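Local coordinates for glycosyl hydrolase family 62 protein (Coprinopsis cinerea, PDB 5B6T) that hydrolyses terminal alpha-L-arabinofuranosyl linkages, probably releasing arabinose side groups from arabinoxylan of plant cell walls, at residues A[155-158]-A[164-167]; A[126-131]-A[139-144]; A[166-171]-A[177-182]. All coordinates share one frame; numbering follows the deposited sequence.

Contact 1. Residues A[155-158]-A[164-167]; sequences LFSS and LYRS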
ATOM      1  N   LEU A 155     -13.537  -3.201   0.056  1.00  7.19           N
ATOM      2  CA  LEU A 155     -12.803  -1.954   0.119  1.00  7.35           C
ATOM      3  C   LEU A 155     -12.423  -1.686   1.572  1.00  7.33           C
ATOM      4  O   LEU A 155     -13.288  -1.458   2.443  1.00  7.48           O
ATOM      5  CB  LEU A 155     -13.659  -0.817  -0.460  1.00  7.75           C
ATOM      6  CG  LEU A 155     -13.075   0.603  -0.342  1.00  8.02           C
ATOM      7  CD1 LEU A 155     -11.739   0.732  -1.066  1.00  8.63           C
ATOM      8  CD2 LEU A 155     -14.047   1.644  -0.863  1.00  8.40           C
ATOM      9  N   PHE A 156     -11.130  -1.774   1.836  1.00  6.77           N
ATOM     10  CA  PHE A 156     -10.586  -1.524   3.154  1.00  6.80           C
ATOM     11  C   PHE A 156     -10.058  -0.102   3.260  1.00  6.89           C
ATOM     12  O   PHE A 156      -9.572   0.479   2.297  1.00  6.94           O
ATOM     13  CB  PHE A 156      -9.423  -2.484   3.457  1.00  6.74           C
ATOM     14  CG  PHE A 156      -9.836  -3.923   3.634  1.00  6.67           C
ATOM     15  CD1 PHE A 156     -10.018  -4.790   2.534  1.00  6.69           C
ATOM     16  CD2 PHE A 156     -10.033  -4.416   4.899  1.00  6.91           C
ATOM     17  CE1 PHE A 156     -10.382  -6.112   2.740  1.00  6.92           C
ATOM     18  CE2 PHE A 156     -10.384  -5.730   5.094  1.00  6.96           C
ATOM     19  CZ  PHE A 156     -10.556  -6.575   4.020  1.00  6.99           C
ATOM     20  N   SER A 157     -10.072   0.429   4.474  1.00  6.79           N
ATOM     21  CA  SER A 157      -9.522   1.738   4.761  1.00  7.08           C
ATOM     22  C   SER A 157      -9.225   1.854   6.267  1.00  7.25           C
ATOM     23  O   SER A 157      -9.749   1.091   7.095  1.00  6.71           O
ATOM     24  CB  SER A 157     -10.491   2.830   4.260  1.00  7.11           C
ATOM     25  OG  SER A 157     -11.688   2.874   5.019  1.00  7.75           O
ATOM     26  N   SER A 158      -8.388   2.836   6.599  1.00  7.44           N
ATOM     27  CA  SER A 158      -7.969   3.119   7.954  1.00  8.28           C
ATOM     28  C   SER A 158      -8.333   4.529   8.405  1.00  8.03           C
ATOM     29  O   SER A 158      -8.644   5.382   7.595  1.00  7.53           O
ATOM     30  CB  SER A 158      -6.442   2.953   8.032  1.00  9.19           C
ATOM     31  OG  SER A 158      -6.098   1.619   7.797  1.00 11.38           O
ATOM     32  N   LEU A 164      -9.667  -0.576  11.359  1.00  7.39           N
ATOM     33  CA  LEU A 164      -9.625  -0.995   9.966  1.00  7.23           C
ATOM     34  C   LEU A 164     -11.056  -1.261   9.539  1.00  7.23           C
ATOM     35  O   LEU A 164     -11.747  -2.082  10.141  1.00  7.83           O
ATOM     36  CB  LEU A 164      -8.808  -2.279   9.821  1.00  7.38           C
ATOM     37  CG  LEU A 164      -8.754  -2.900   8.415  1.00  7.44           C
ATOM     38  CD1 LEU A 164      -7.995  -2.023   7.421  1.00  7.76           C
ATOM     39  CD2 LEU A 164      -8.105  -4.270   8.488  1.00  7.84           C
ATOM     40  N   TYR A 165     -11.502  -0.569   8.507  1.00  6.94           N
ATOM     41  CA  TYR A 165     -12.867  -0.688   7.999  1.00  6.84           C
ATOM     42  C   TYR A 165     -12.916  -1.502   6.715  1.00  7.05           C
ATOM     43  O   TYR A 165     -11.941  -1.522   5.928  1.00  6.89           O
ATOM     44  CB  TYR A 165     -13.455   0.686   7.692  1.00  6.79           C
ATOM     45  CG  TYR A 165     -13.438   1.624   8.872  1.00  6.81           C
ATOM     46  CD1 TYR A 165     -14.445   1.594   9.802  1.00  6.90           C
ATOM     47  CD2 TYR A 165     -12.423   2.556   9.038  1.00  6.95           C
ATOM     48  CE1 TYR A 165     -14.413   2.429  10.903  1.00  6.86           C
ATOM     49  CE2 TYR A 165     -12.375   3.401  10.149  1.00  6.98           C
ATOM     50  CZ  TYR A 165     -13.384   3.332  11.075  1.00  7.21           C
ATOM     51  OH  TYR A 165     -13.392   4.186  12.156  1.00  8.03           O
ATOM     52  N   ARG A 166     -14.075  -2.122   6.486  1.00  7.25           N
ATOM     53  CA  ARG A 166     -14.290  -2.921   5.281  1.00  7.61           C
ATOM     54  C   ARG A 166     -15.738  -2.793   4.768  1.00  7.69           C
ATOM     55  O   ARG A 166     -16.678  -3.064   5.527  1.00  7.88           O
ATOM     56  CB  ARG A 166     -13.983  -4.379   5.566  1.00  7.84           C
ATOM     57  CG  ARG A 166     -14.025  -5.293   4.347  1.00  7.92           C
ATOM     58  CD  ARG A 166     -13.985  -6.777   4.651  1.00  8.03           C
ATOM     59  NE  ARG A 166     -15.110  -7.196   5.498  1.00  8.11           N
ATOM     60  CZ  ARG A 166     -16.340  -7.428   5.057  1.00  8.75           C
ATOM     61  NH1 ARG A 166     -16.636  -7.309   3.783  1.00  9.21           N
ATOM     62  NH2 ARG A 166     -17.282  -7.779   5.913  1.00  9.62           N
ATOM     63  N   SER A 167     -15.889  -2.348   3.514  1.00  7.43           N
ATOM     64  CA  SER A 167     -17.171  -2.375   2.789  1.00  8.21           C
ATOM     65  C   SER A 167     -17.095  -3.437   1.732  1.00  8.35           C
ATOM     66  O   SER A 167     -16.003  -3.887   1.327  1.00  8.31           O
ATOM     67  CB  SER A 167     -17.470  -1.037   2.106  1.00  8.09           C
ATOM     68  OG  SER A 167     -17.735  -0.015   3.054  1.00  8.28           O
TER

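Contact 2. Residues A[126-131]-A[139-144]; sequences SGMPAI and GHWVDM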
ATOM      1  N   SER A 126     -20.469   8.544  -1.269  1.00 11.92           N
ATOM      2  CA  SER A 126     -20.877   9.941  -1.429  1.00 14.15           C
ATOM      3  C   SER A 126     -20.182  10.908  -0.433  1.00 14.05           C
ATOM      4  O   SER A 126     -20.086  12.113  -0.673  1.00 16.27           O
ATOM      5  CB  SER A 126     -22.417  10.026  -1.373  1.00 17.14           C
ATOM      6  OG  SER A 126     -22.853   9.784  -0.042  1.00 20.12           O
ATOM      7  N   GLY A 127     -19.633  10.370   0.648  1.00 12.68           N
ATOM      8  CA  GLY A 127     -18.917  11.137   1.652  1.00 12.60           C
ATOM      9  C   GLY A 127     -18.368  10.144   2.653  1.00 11.75           C
ATOM     10  O   GLY A 127     -18.536   8.953   2.475  1.00 11.89           O
ATOM     11  N   MET A 128     -17.744  10.626   3.710  1.00 10.58           N
ATOM     12  CA  MET A 128     -17.223   9.746   4.732  1.00 10.06           C
ATOM     13  C   MET A 128     -18.370   8.996   5.400  1.00  9.44           C
ATOM     14  O   MET A 128     -19.288   9.621   5.913  1.00  9.39           O
ATOM     15  CB  MET A 128     -16.441  10.518   5.772  1.00 10.33           C
ATOM     16  CG  MET A 128     -15.653   9.627   6.719  1.00 10.59           C
ATOM     17  SD  MET A 128     -14.682  10.500   7.955  1.00 11.70           S
ATOM     18  CE  MET A 128     -13.533  11.411   6.905  1.00 11.15           C
ATOM     19  N   PRO A 129     -18.328   7.652   5.380  1.00  8.69           N
ATOM     20  CA  PRO A 129     -19.377   6.876   6.022  1.00  8.77           C
ATOM     21  C   PRO A 129     -19.565   7.202   7.492  1.00  8.45           C
ATOM     22  O   PRO A 129     -18.594   7.542   8.175  1.00  8.38           O
ATOM     23  CB  PRO A 129     -18.901   5.431   5.849  1.00  9.15           C
ATOM     24  CG  PRO A 129     -18.101   5.463   4.578  1.00  8.99           C
ATOM     25  CD  PRO A 129     -17.385   6.792   4.615  1.00  9.20           C
ATOM     26  N   ALA A 130     -20.803   7.069   7.963  1.00  8.22           N
ATOM     27  CA  ALA A 130     -21.114   7.398   9.358  1.00  8.92           C
ATOM     28  C   ALA A 130     -20.231   6.658  10.335  1.00  8.82           C
ATOM     29  O   ALA A 130     -19.746   7.253  11.288  1.00  9.40           O
ATOM     30  CB  ALA A 130     -22.562   7.091   9.682  1.00  9.31           C
ATOM     31  N   ILE A 131     -20.000   5.365  10.124  1.00  8.68           N
ATOM     32  CA  ILE A 131     -19.198   4.624  11.107  1.00  8.45           C
ATOM     33  C   ILE A 131     -17.769   5.176  11.212  1.00  8.58           C
ATOM     34  O   ILE A 131     -17.108   5.115  12.274  1.00  8.86           O
ATOM     35  CB  ILE A 131     -19.220   3.106  10.802  1.00  8.86           C
ATOM     36  CG1 ILE A 131     -18.718   2.310  11.994  1.00  9.10           C
ATOM     37  CG2 ILE A 131     -18.445   2.806   9.530  1.00  8.68           C
ATOM     38  CD1 ILE A 131     -18.999   0.828  11.897  1.00  9.74           C
ATOM     39  N   GLY A 139      -8.100  11.429  13.853  1.00 10.32           N
ATOM     40  CA  GLY A 139      -7.350  10.764  12.779  1.00  9.62           C
ATOM     41  C   GLY A 139      -7.648  11.318  11.384  1.00  9.17           C
ATOM     42  O   GLY A 139      -8.095  12.455  11.184  1.00  9.24           O
ATOM     43  N   HIS A 140      -7.389  10.465  10.393  1.00  8.74           N
ATOM     44  CA  HIS A 140      -7.480  10.792   8.973  1.00  8.66           C
ATOM     45  C   HIS A 140      -7.909   9.548   8.240  1.00  8.16           C
ATOM     46  O   HIS A 140      -7.443   8.472   8.573  1.00  7.71           O
ATOM     47  CB  HIS A 140      -6.109  11.210   8.453  1.00  9.50           C
ATOM     48  CG  HIS A 140      -5.563  12.393   9.169  1.00 10.51           C
ATOM     49  ND1 HIS A 140      -5.874  13.682   8.793  1.00 11.51           N
ATOM     50  CD2 HIS A 140      -4.773  12.490  10.263  1.00 11.77           C
ATOM     51  CE1 HIS A 140      -5.311  14.525   9.647  1.00 11.51           C
ATOM     52  NE2 HIS A 140      -4.605  13.827  10.520  1.00 12.30           N
ATOM     53  N   TRP A 141      -8.826   9.685   7.296  1.00  7.76           N
ATOM     54  CA  TRP A 141      -9.335   8.583   6.516  1.00  7.38           C
ATOM     55  C   TRP A 141      -8.388   8.312   5.346  1.00  7.43           C
ATOM     56  O   TRP A 141      -8.329   9.100   4.377  1.00  7.52           O
ATOM     57  CB  TRP A 141     -10.736   8.917   6.045  1.00  7.21           C
ATOM     58  CG  TRP A 141     -11.437   7.801   5.375  1.00  6.91           C
ATOM     59  CD1 TRP A 141     -11.265   6.463   5.572  1.00  6.95           C
ATOM     60  CD2 TRP A 141     -12.527   7.927   4.475  1.00  6.94           C
ATOM     61  NE1 TRP A 141     -12.144   5.747   4.813  1.00  7.02           N
ATOM     62  CE2 TRP A 141     -12.932   6.623   4.115  1.00  7.23           C
ATOM     63  CE3 TRP A 141     -13.187   9.016   3.903  1.00  7.45           C
ATOM     64  CZ2 TRP A 141     -13.966   6.395   3.221  1.00  7.63           C
ATOM     65  CZ3 TRP A 141     -14.211   8.778   3.013  1.00  7.48           C
ATOM     66  CH2 TRP A 141     -14.600   7.481   2.689  1.00  7.83           C
ATOM     67  N   VAL A 142      -7.652   7.193   5.439  1.00  7.01           N
ATOM     68  CA  VAL A 142      -6.515   6.958   4.578  1.00  6.86           C
ATOM     69  C   VAL A 142      -6.394   5.504   4.139  1.00  6.95           C
ATOM     70  O   VAL A 142      -6.999   4.620   4.707  1.00  6.50           O
ATOM     71  CB  VAL A 142      -5.182   7.408   5.254  1.00  7.23           C
ATOM     72  CG1 VAL A 142      -5.228   8.910   5.522  1.00  7.23           C
ATOM     73  CG2 VAL A 142      -4.818   6.593   6.500  1.00  7.38           C
ATOM     74  N   ASP A 143      -5.585   5.316   3.091  1.00  6.42           N
ATOM     75  CA  ASP A 143      -5.019   4.010   2.707  1.00  6.57           C
ATOM     76  C   ASP A 143      -6.075   3.013   2.259  1.00  6.69           C
ATOM     77  O   ASP A 143      -6.364   2.003   2.928  1.00  6.61           O
ATOM     78  CB  ASP A 143      -4.095   3.484   3.822  1.00  6.85           C
ATOM     79  CG  ASP A 143      -2.976   4.451   4.127  1.00  6.84           C
ATOM     80  OD1 ASP A 143      -2.653   5.276   3.249  1.00  7.25           O
ATOM     81  OD2 ASP A 143      -2.377   4.390   5.222  1.00  7.21           O
ATOM     82  N   MET A 144      -6.637   3.350   1.110  1.00  6.41           N
ATOM     83  CA  MET A 144      -7.763   2.643   0.515  1.00  6.73           C
ATOM     84  C   MET A 144      -7.249   1.436  -0.248  1.00  6.54           C
ATOM     85  O   MET A 144      -6.339   1.575  -1.079  1.00  7.21           O
ATOM     86  CB  MET A 144      -8.490   3.591  -0.448  1.00  7.07           C
ATOM     87  CG  MET A 144      -8.774   4.965   0.122  1.00  7.59           C
ATOM     88  SD  MET A 144      -9.850   4.906   1.557  1.00  8.28           S
ATOM     89  CE  MET A 144      -9.738   6.615   2.113  1.00  8.08           C
TER

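Contact 3. Residues A[166-171]-A[177-182]; sequences RSQTSL and GFNEPV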
ATOM      1  N   ARG A 166     -14.075  -2.122   6.486  1.00  7.25           N
ATOM      2  CA  ARG A 166     -14.290  -2.921   5.281  1.00  7.61           C
ATOM      3  C   ARG A 166     -15.738  -2.793   4.768  1.00  7.69           C
ATOM      4  O   ARG A 166     -16.678  -3.064   5.527  1.00  7.88           O
ATOM      5  CB  ARG A 166     -13.983  -4.379   5.566  1.00  7.84           C
ATOM      6  CG  ARG A 166     -14.025  -5.293   4.347  1.00  7.92           C
ATOM      7  CD  ARG A 166     -13.985  -6.777   4.651  1.00  8.03           C
ATOM      8  NE  ARG A 166     -15.110  -7.196   5.498  1.00  8.11           N
ATOM      9  CZ  ARG A 166     -16.340  -7.428   5.057  1.00  8.75           C
ATOM     10  NH1 ARG A 166     -16.636  -7.309   3.783  1.00  9.21           N
ATOM     11  NH2 ARG A 166     -17.282  -7.779   5.913  1.00  9.62           N
ATOM     12  N   SER A 167     -15.889  -2.348   3.514  1.00  7.43           N
ATOM     13  CA  SER A 167     -17.171  -2.375   2.789  1.00  8.21           C
ATOM     14  C   SER A 167     -17.095  -3.437   1.732  1.00  8.35           C
ATOM     15  O   SER A 167     -16.003  -3.887   1.327  1.00  8.31           O
ATOM     16  CB  SER A 167     -17.470  -1.037   2.106  1.00  8.09           C
ATOM     17  OG  SER A 167     -17.735  -0.015   3.054  1.00  8.28           O
ATOM     18  N   GLN A 168     -18.263  -3.848   1.249  1.00  8.39           N
ATOM     19  CA  GLN A 168     -18.286  -4.762   0.118  1.00  8.91           C
ATOM     20  C   GLN A 168     -19.351  -4.412  -0.888  1.00  9.22           C
ATOM     21  O   GLN A 168     -20.311  -3.704  -0.566  1.00  9.19           O
ATOM     22  CB  GLN A 168     -18.449  -6.199   0.615  1.00  9.64           C
ATOM     23  CG  GLN A 168     -19.683  -6.396   1.493  1.00 10.34           C
ATOM     24  CD  GLN A 168     -19.823  -7.835   1.913  1.00 11.23           C
ATOM     25  OE1 GLN A 168     -18.926  -8.407   2.569  1.00 11.49           O
ATOM     26  NE2 GLN A 168     -20.947  -8.451   1.529  1.00 13.00           N
ATOM     27  N   THR A 169     -19.131  -4.875  -2.123  1.00  8.99           N
ATOM     28  CA  THR A 169     -20.097  -4.783  -3.196  1.00  9.03           C
ATOM     29  C   THR A 169     -19.958  -6.020  -4.083  1.00  9.87           C
ATOM     30  O   THR A 169     -19.029  -6.781  -3.906  1.00  9.44           O
ATOM     31  CB  THR A 169     -19.925  -3.481  -4.031  1.00  9.21           C
ATOM     32  OG1 THR A 169     -21.067  -3.268  -4.866  1.00  9.94           O
ATOM     33  CG2 THR A 169     -18.701  -3.513  -4.902  1.00  9.39           C
ATOM     34  N   SER A 170     -20.897  -6.261  -4.995  1.00 10.18           N
ATOM     35  CA  SER A 170     -20.734  -7.385  -5.911  1.00 10.81           C
ATOM     36  C   SER A 170     -19.656  -7.130  -6.951  1.00 11.32           C
ATOM     37  O   SER A 170     -19.401  -5.989  -7.358  1.00 11.03           O
ATOM     38  CB  SER A 170     -22.041  -7.744  -6.621  1.00 11.42           C
ATOM     39  OG  SER A 170     -22.402  -6.670  -7.448  1.00 12.68           O
ATOM     40  N   LEU A 171     -19.051  -8.212  -7.432  1.00 12.44           N
ATOM     41  CA  LEU A 171     -18.126  -8.116  -8.551  1.00 13.23           C
ATOM     42  C   LEU A 171     -18.748  -7.421  -9.773  1.00 14.59           C
ATOM     43  O   LEU A 171     -18.077  -6.640 -10.438  1.00 15.05           O
ATOM     44  CB  LEU A 171     -17.582  -9.515  -8.901  1.00 13.79           C
ATOM     45  CG  LEU A 171     -16.415  -9.656  -9.870  1.00 14.33           C
ATOM     46  CD1 LEU A 171     -15.143  -9.130  -9.259  1.00 13.60           C
ATOM     47  CD2 LEU A 171     -16.244 -11.125 -10.207  1.00 14.72           C
ATOM     48  N   GLY A 177     -21.873   0.647  -5.462  1.00  9.26           N
ATOM     49  CA  GLY A 177     -22.615  -0.162  -4.514  1.00  9.11           C
ATOM     50  C   GLY A 177     -21.929  -0.555  -3.224  1.00  9.28           C
ATOM     51  O   GLY A 177     -22.480  -1.340  -2.471  1.00  9.56           O
ATOM     52  N   PHE A 178     -20.750  -0.004  -2.940  1.00  8.89           N
ATOM     53  CA  PHE A 178     -20.101  -0.314  -1.678  1.00  9.26           C
ATOM     54  C   PHE A 178     -20.987   0.057  -0.514  1.00  9.56           C
ATOM     55  O   PHE A 178     -21.495   1.171  -0.435  1.00  9.52           O
ATOM     56  CB  PHE A 178     -18.716   0.341  -1.552  1.00  9.21           C
ATOM     57  CG  PHE A 178     -17.633  -0.450  -2.199  1.00  9.24           C
ATOM     58  CD1 PHE A 178     -17.259  -1.690  -1.689  1.00  8.95           C
ATOM     59  CD2 PHE A 178     -17.002   0.016  -3.332  1.00  9.21           C
ATOM     60  CE1 PHE A 178     -16.253  -2.409  -2.285  1.00  9.00           C
ATOM     61  CE2 PHE A 178     -15.988  -0.717  -3.943  1.00  9.42           C
ATOM     62  CZ  PHE A 178     -15.612  -1.929  -3.423  1.00  9.36           C
ATOM     63  N   ASN A 179     -21.152  -0.903   0.398  1.00  9.32           N
ATOM     64  CA  ASN A 179     -22.090  -0.739   1.495  1.00  9.08           C
ATOM     65  C   ASN A 179     -21.481  -0.003   2.664  1.00  9.18           C
ATOM     66  O   ASN A 179     -20.334   0.486   2.589  1.00  8.67           O
ATOM     67  CB  ASN A 179     -22.688  -2.088   1.908  1.00  9.20           C
ATOM     68  CG  ASN A 179     -21.685  -3.032   2.518  1.00 10.26           C
ATOM     69  OD1 ASN A 179     -20.479  -2.773   2.573  1.00  9.54           O
ATOM     70  ND2 ASN A 179     -22.183  -4.180   2.957  1.00 11.19           N
ATOM     71  N   GLU A 180     -22.236   0.121   3.752  1.00  9.37           N
ATOM     72  CA  GLU A 180     -21.707   0.788   4.922  1.00  9.81           C
ATOM     73  C   GLU A 180     -20.560  -0.066   5.464  1.00  9.16           C
ATOM     74  O   GLU A 180     -20.697  -1.273   5.619  1.00  9.40           O
ATOM     75  CB  GLU A 180     -22.790   0.951   5.999  1.00 11.13           C
ATOM     76  CG  GLU A 180     -22.308   1.665   7.273  1.00 12.31           C
ATOM     77  CD  GLU A 180     -22.035   3.174   7.131  1.00 13.80           C
ATOM     78  OE1 GLU A 180     -22.320   3.738   6.018  1.00 13.83           O
ATOM     79  OE2 GLU A 180     -21.545   3.798   8.149  1.00 12.25           O
ATOM     80  N   PRO A 181     -19.393   0.543   5.752  1.00  8.58           N
ATOM     81  CA  PRO A 181     -18.331  -0.316   6.286  1.00  8.69           C
ATOM     82  C   PRO A 181     -18.636  -0.927   7.644  1.00  8.67           C
ATOM     83  O   PRO A 181     -19.389  -0.351   8.437  1.00  9.04           O
ATOM     84  CB  PRO A 181     -17.122   0.622   6.407  1.00  8.70           C
ATOM     85  CG  PRO A 181     -17.505   1.878   5.715  1.00  9.14           C
ATOM     86  CD  PRO A 181     -18.984   1.950   5.686  1.00  8.83           C
ATOM     87  N   VAL A 182     -18.043  -2.097   7.899  1.00  8.52           N
ATOM     88  CA  VAL A 182     -17.963  -2.665   9.259  1.00  8.76           C
ATOM     89  C   VAL A 182     -16.538  -2.435   9.761  1.00  9.07           C
ATOM     90  O   VAL A 182     -15.636  -2.134   8.982  1.00  9.42           O
ATOM     91  CB  VAL A 182     -18.338  -4.173   9.323  1.00  9.28           C
ATOM     92  CG1 VAL A 182     -19.787  -4.366   8.868  1.00  9.74           C
ATOM     93  CG2 VAL A 182     -17.370  -5.022   8.519  1.00  9.58           C
TER
HETATM   94  O   HOH W   1     -19.315  -3.977   5.182  1.00 13.74           O

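Contact 1. Residues A[155-158]-A[164-167]
Leu-155 to Ser-158 and Leu-164 to Ser-167 pair as the two arms of an antiparallel beta hairpin, the second and third strands of one four-stranded blade in the five-bladed propeller of family 62. Four backbone hydrogen bonds link the hydrogen-bonded pairs Leu-155 with Ser-167 and Ser-157 with Tyr-165. The straightest runs from Tyr-165 N to Ser-157 O, 2.8 Å long with 174° at the hydrogen. Phe-156 and Arg-166 form the non-hydrogen-bonded pair between them, where CA-H...O contacts take over: Phe-156 CA lies 3.1 Å from Tyr-165 O.

Apolar packing lies on the face carrying Phe-156, Leu-164 and Arg-166. Arg-166 CG sits over the Phe-156 ring in a CH-pi contact, 3.9 Å from the centroid, and CD follows at 3.5 Å from Phe-156 CZ. The chain bends at chi3 (59°) past the ring, and the guanidinium plane stands 62° from it, with NH1 bonded to Gln-168 and His-154. Leu-164 CD1 touches Phe-156 CD2 at 4.0 Å.

On the other face the hydroxyls find partners outside the hairpin strands, Ser-157 OG with Trp-141 and Tyr-165 OH with Asp-159. The Tyr-165 ring turns its edge to the backbone here, CD2 lying 3.6 Å from Ser-157 O.

Contact 2. Residues A[126-131]-A[139-144]
Met-128 and Trp-141 make a Met-aromatic contact in the connection between two blades, where the chain turns through a short helix before entering its next strand. Met-128 lies along one face of the indole: its CG stands 3.8 Å above the ring plane, offset toward the rim, and makes a CH-pi contact with the six-membered ring. The sulfur approaches obliquely, with Met-128 SD 5.3 Å from the centroid of that ring. Chi3 bends the thioether (-63°) and brings CE back to the root of the indole, 3.8 Å from Trp-141 CB. The two side chains run antiparallel to each other. Backbone joins in at the far end of the ring, where Met-128 CA is 3.6 Å from Trp-141 CZ3.

Pro-129, the N-cap residue of helix 130-135, has its side chain roughly perpendicular to that of Trp-141 and sets its CD 3.5 Å from Trp-141 CH2. In the five-bladed propeller this helix lies between strand 122-123, the outer edge of one blade, and strand 142-148, which begins the next. Trp-141 also touches Asn-103 and Ala-104 of the preceding blade. On the opposite face of the indole Met-144 CE lies 3.6 Å above the ring plane, so two methionines enclose the ring.

No hydrogen bond crosses between 126-131 and 139-144; Trp-141 NE1 has its partner in the Ser-157 hydroxyl. A leucine in place of Trp-141 would probably leave that hydroxyl without its mate and open a gap between Met-128 and Met-144, setting both thioethers free to turn. The Trp-141 side chain lies about 11 Å from the bound lead ion and about 13 Å from the calcium ion.

Contact 3. Residues A[166-171]-A[177-182]
Asn-179 reaches back to the backbone of Gln-168 and grips it through both its main chain and its side chain. From CB, which lies 3.8 Å from Gln-168 O, chi1 (67°) places CG between its own backbone N and carbonyl carbon, swinging the amide toward the Gln-168 backbone. CG then passes 3.4 Å from Gln-168 O, and OD1 accepts a nearly straight hydrogen bond of 2.8 Å from Gln-168 N, the donor standing above the carbonyl plane. ND2 comes alongside the Gln-168 chain, near its CG, with the two amide planes 19° apart. Asn-179 N closes the grip by donating to Gln-168 O over 3.1 Å.

Ser-167 OG donates to Asn-179 O at 2.7 Å and also bonds Tyr-125 OH, while the Pro-181 ring packs against the same hydroxyl. Thr-169 CG2 sits over the centre of the Phe-178 ring, a CH-pi contact of 3.8 Å to the centroid; the ring also meets Phe-124 and Leu-155. Gly-177 has a positive phi (87°), and a beta carbon there would run into Thr-169 OG1.

Only at Arg-166 and Val-182 does regular pairing appear: two backbone bonds, each 2.9 Å between N of one residue and O of the other, make an antiparallel hydrogen-bonded pair. Here the returning loop becomes strand 182-186, the outermost strand of a propeller blade.

In the fold
All three contacts belong to or border one antiparallel blade, whose strands follow chain order: 142-148, 152-158, 163-170, 182-186. Contact 2 comes first, at the entry to the blade; contact 1 joins the two middle strands; contact 3 continues from it, sharing Arg-166 and Ser-167, and leads to the outer edge. The centre of contact 1 lies about 9 Å from each of the others, and contacts 2 and 3 are about 13 Å apart. Glu-180 OE2 of contact 3 accepts a bond from Ile-131 N at the start of helix 130-135, where the positive end of the helix dipole would probably favour a carboxylate. This ties the helix to the loop between strands 163-170 and 182-186.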